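Local coordinates for similar to phosphinothricin acetyltransferase (Bacillus subtilis, PDB 1VHS), which probably transfers an acetyl group from acetyl-CoA to phosphinothricin, the inactivating step of resistance to this herbicide and antibiotic, at residues I87-A92 against S100-E105. Residues are numbered along the deposited sequence; the frame is centred on the assembly and turned at random. Where two conformers were deposited one is given.
Sequences IYIDEA and SYLLQE
Ile87 and Ile89 are alternate residues on one face of strand 82-89; Ile87 meets Leu102 and Leu103, and Ile89 meets Leu102, on the helix that follows. Methyl CD1 of Leu102 is the shared point: it reaches to 3.6 Å from CG2 of Ile87 and 3.8 Å from CG1 of Ile89, bridging the two isoleucines along the strand. In Ile87 the two branches divide the work. With CG1 beside the backbone N (chi1 -58°), CG2 falls against Leu102, whose CB it also meets at 3.9 Å, while the extended ethyl arm carries CD1 to the helix backbone, 3.9 Å from CA of Leu103. CD1 of Leu103 lies 4.3 Å from CD1 of Ile87, a looser contact, and Leu103 also packs on Leu132 and Phe133 of helix 127-135. On the adjacent antiparallel strand 64-72, Ile68 touches both Ile87 and Leu102. Strand and helix run nearly antiparallel (152°), the beta-alpha half of the beta-alpha-beta unit at the heart of the GNAT fold; Ile87 to Ile89 and Ser100 are predicted to bind acetyl-CoA. No hydrogen bond joins the segments; the direct contact is therefore entirely apolar, aliphatic side chains filling the interface between the strand and helix that carry these predicted cofactor-binding residues.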
ATOM      1  N   ILE A  87       0.430  -1.319  -0.193  1.00 15.10           N
ATOM      2  CA  ILE A  87       0.398  -2.499  -1.037  1.00 15.58           C
ATOM      3  C   ILE A  87      -0.878  -3.303  -0.818  1.00 19.82           C
ATOM      4  O   ILE A  87      -1.184  -3.701   0.307  1.00 20.62           O
ATOM      5  CB  ILE A  87       1.617  -3.401  -0.748  1.00 12.63           C
ATOM      6  CG1 ILE A  87       2.904  -2.611  -0.993  1.00 15.14           C
ATOM      7  CG2 ILE A  87       1.566  -4.657  -1.620  1.00 19.96           C
ATOM      8  CD1 ILE A  87       4.180  -3.358  -0.636  1.00 18.26           C
ATOM      9  N   TYR A  88      -1.625  -3.529  -1.895  1.00 17.13           N
ATOM     10  CA  TYR A  88      -2.855  -4.309  -1.823  1.00 17.18           C
ATOM     11  C   TYR A  88      -2.762  -5.484  -2.782  1.00 20.02           C
ATOM     12  O   TYR A  88      -2.304  -5.342  -3.918  1.00 19.42           O
ATOM     13  CB  TYR A  88      -4.077  -3.455  -2.170  1.00 20.55           C
ATOM     14  CG  TYR A  88      -4.456  -2.490  -1.071  1.00 22.90           C
ATOM     15  CD1 TYR A  88      -3.763  -1.295  -0.896  1.00 28.55           C
ATOM     16  CD2 TYR A  88      -5.492  -2.789  -0.182  1.00 27.06           C
ATOM     17  CE1 TYR A  88      -4.092  -0.414   0.139  1.00 27.77           C
ATOM     18  CE2 TYR A  88      -5.827  -1.915   0.859  1.00 26.47           C
ATOM     19  CZ  TYR A  88      -5.122  -0.734   1.011  1.00 27.77           C
ATOM     20  OH  TYR A  88      -5.437   0.130   2.036  1.00 30.58           O
ATOM     21  N   ILE A  89      -3.194  -6.644  -2.310  1.00 20.12           N
ATOM     22  CA  ILE A  89      -3.154  -7.865  -3.101  1.00 22.42           C
ATOM     23  C   ILE A  89      -4.563  -8.430  -3.233  1.00 24.72           C
ATOM     24  O   ILE A  89      -5.335  -8.417  -2.274  1.00 21.62           O
ATOM     25  CB  ILE A  89      -2.260  -8.916  -2.418  1.00 26.95           C
ATOM     26  CG1 ILE A  89      -0.898  -8.299  -2.095  1.00 26.22           C
ATOM     27  CG2 ILE A  89      -2.096 -10.135  -3.322  1.00 29.94           C
ATOM     28  CD1 ILE A  89       0.004  -9.195  -1.264  1.00 25.40           C
ATOM     29  N   ASP A  90      -4.902  -8.913  -4.424  1.00 27.67           N
ATOM     30  CA  ASP A  90      -6.222  -9.492  -4.639  1.00 32.45           C
ATOM     31  C   ASP A  90      -6.409 -10.575  -3.583  1.00 34.24           C
ATOM     32  O   ASP A  90      -5.589 -11.486  -3.463  1.00 32.06           O
ATOM     33  CB  ASP A  90      -6.319 -10.089  -6.048  1.00 33.31           C
ATOM     34  CG  ASP A  90      -7.699 -10.642  -6.358  1.00 37.11           C
ATOM     35  OD1 ASP A  90      -7.977 -10.915  -7.545  1.00 42.29           O
ATOM     36  OD2 ASP A  90      -8.506 -10.815  -5.423  1.00 37.03           O
ATOM     37  N   GLU A  91      -7.483 -10.463  -2.808  1.00 37.29           N
ATOM     38  CA  GLU A  91      -7.758 -11.425  -1.749  1.00 42.47           C
ATOM     39  C   GLU A  91      -7.624 -12.867  -2.228  1.00 42.75           C
ATOM     40  O   GLU A  91      -7.270 -13.753  -1.452  1.00 42.45           O
ATOM     41  CB  GLU A  91      -9.163 -11.201  -1.181  1.00 46.86           C
ATOM     42  CG  GLU A  91      -9.468 -12.048   0.044  1.00 54.30           C
ATOM     43  CD  GLU A  91      -8.524 -11.761   1.198  1.00 58.32           C
ATOM     44  OE1 GLU A  91      -8.538 -10.621   1.711  1.00 59.55           O
ATOM     45  OE2 GLU A  91      -7.766 -12.673   1.590  1.00 60.46           O
ATOM     46  N   ALA A  92      -7.901 -13.094  -3.508  1.00 44.24           N
ATOM     47  CA  ALA A  92      -7.817 -14.432  -4.084  1.00 46.87           C
ATOM     48  C   ALA A  92      -6.378 -14.909  -4.254  1.00 48.83           C
ATOM     49  O   ALA A  92      -6.134 -16.088  -4.515  1.00 50.29           O
ATOM     50  CB  ALA A  92      -8.537 -14.466  -5.425  1.00 44.86           C
ATOM     51  N   SER A 100       5.857 -10.488  -0.193  1.00 25.94           N
ATOM     52  CA  SER A 100       7.312 -10.413  -0.148  1.00 25.96           C
ATOM     53  C   SER A 100       7.890  -9.834  -1.432  1.00 25.39           C
ATOM     54  O   SER A 100       8.755  -8.958  -1.400  1.00 23.80           O
ATOM     55  CB  SER A 100       7.900 -11.807   0.091  1.00 29.96           C
ATOM     56  OG  SER A 100       9.302 -11.798  -0.076  1.00 35.05           O
ATOM     57  N   TYR A 101       7.409 -10.330  -2.567  1.00 25.99           N
ATOM     58  CA  TYR A 101       7.892  -9.853  -3.851  1.00 25.26           C
ATOM     59  C   TYR A 101       7.566  -8.378  -4.060  1.00 21.78           C
ATOM     60  O   TYR A 101       8.420  -7.602  -4.482  1.00 21.76           O
ATOM     61  CB  TYR A 101       7.281 -10.672  -4.987  1.00 28.78           C
ATOM     62  CG  TYR A 101       7.764 -10.230  -6.345  1.00 34.18           C
ATOM     63  CD1 TYR A 101       9.079 -10.465  -6.746  1.00 36.01           C
ATOM     64  CD2 TYR A 101       6.923  -9.540  -7.213  1.00 35.22           C
ATOM     65  CE1 TYR A 101       9.544 -10.021  -7.979  1.00 38.93           C
ATOM     66  CE2 TYR A 101       7.378  -9.089  -8.450  1.00 37.74           C
ATOM     67  CZ  TYR A 101       8.688  -9.333  -8.825  1.00 38.99           C
ATOM     68  OH  TYR A 101       9.146  -8.886 -10.043  1.00 45.40           O
ATOM     69  N   LEU A 102       6.328  -7.994  -3.767  1.00 22.64           N
ATOM     70  CA  LEU A 102       5.904  -6.607  -3.944  1.00 17.63           C
ATOM     71  C   LEU A 102       6.693  -5.630  -3.081  1.00 16.82           C
ATOM     72  O   LEU A 102       7.074  -4.551  -3.546  1.00 17.50           O
ATOM     73  CB  LEU A 102       4.406  -6.470  -3.646  1.00 20.67           C
ATOM     74  CG  LEU A 102       3.502  -7.288  -4.574  1.00 25.53           C
ATOM     75  CD1 LEU A 102       2.049  -7.168  -4.138  1.00 27.76           C
ATOM     76  CD2 LEU A 102       3.673  -6.789  -6.003  1.00 27.40           C
ATOM     77  N   LEU A 103       6.941  -5.991  -1.826  1.00 17.26           N
ATOM     78  CA  LEU A 103       7.694  -5.096  -0.953  1.00 17.41           C
ATOM     79  C   LEU A 103       9.118  -4.956  -1.469  1.00 17.95           C
ATOM     80  O   LEU A 103       9.667  -3.863  -1.493  1.00 16.18           O
ATOM     81  CB  LEU A 103       7.705  -5.608   0.494  1.00 16.69           C
ATOM     82  CG  LEU A 103       8.428  -4.712   1.513  1.00 16.83           C
ATOM     83  CD1 LEU A 103       7.946  -3.263   1.397  1.00 18.88           C
ATOM     84  CD2 LEU A 103       8.180  -5.242   2.922  1.00 18.54           C
ATOM     85  N   GLN A 104       9.715  -6.067  -1.892  1.00 19.62           N
ATOM     86  CA  GLN A 104      11.075  -6.025  -2.414  1.00 20.50           C
ATOM     87  C   GLN A 104      11.148  -5.074  -3.608  1.00 21.41           C
ATOM     88  O   GLN A 104      12.064  -4.262  -3.702  1.00 22.41           O
ATOM     89  CB  GLN A 104      11.533  -7.430  -2.816  1.00 26.13           C
ATOM     90  CG  GLN A 104      12.898  -7.473  -3.488  1.00 33.80           C
ATOM     91  CD  GLN A 104      13.293  -8.877  -3.905  1.00 38.96           C
ATOM     92  OE1 GLN A 104      13.535  -9.743  -3.062  1.00 40.69           O
ATOM     93  NE2 GLN A 104      13.349  -9.115  -5.214  1.00 42.42           N
ATOM     94  N   GLU A 105      10.172  -5.163  -4.511  1.00 22.82           N
ATOM     95  CA  GLU A 105      10.144  -4.282  -5.677  1.00 22.13           C
ATOM     96  C   GLU A 105       9.920  -2.831  -5.262  1.00 19.44           C
ATOM     97  O   GLU A 105      10.536  -1.922  -5.809  1.00 18.74           O
ATOM     98  CB  GLU A 105       9.047  -4.717  -6.652  1.00 24.33           C
ATOM     99  CG  GLU A 105       9.357  -6.017  -7.376  1.00 29.16           C
ATOM    100  CD  GLU A 105      10.823  -6.111  -7.790  0.65 32.57           C
ATOM    101  OE1 GLU A 105      11.279  -5.266  -8.587  0.65 32.78           O
ATOM    102  OE2 GLU A 105      11.526  -7.026  -7.307  0.65 38.70           O
TER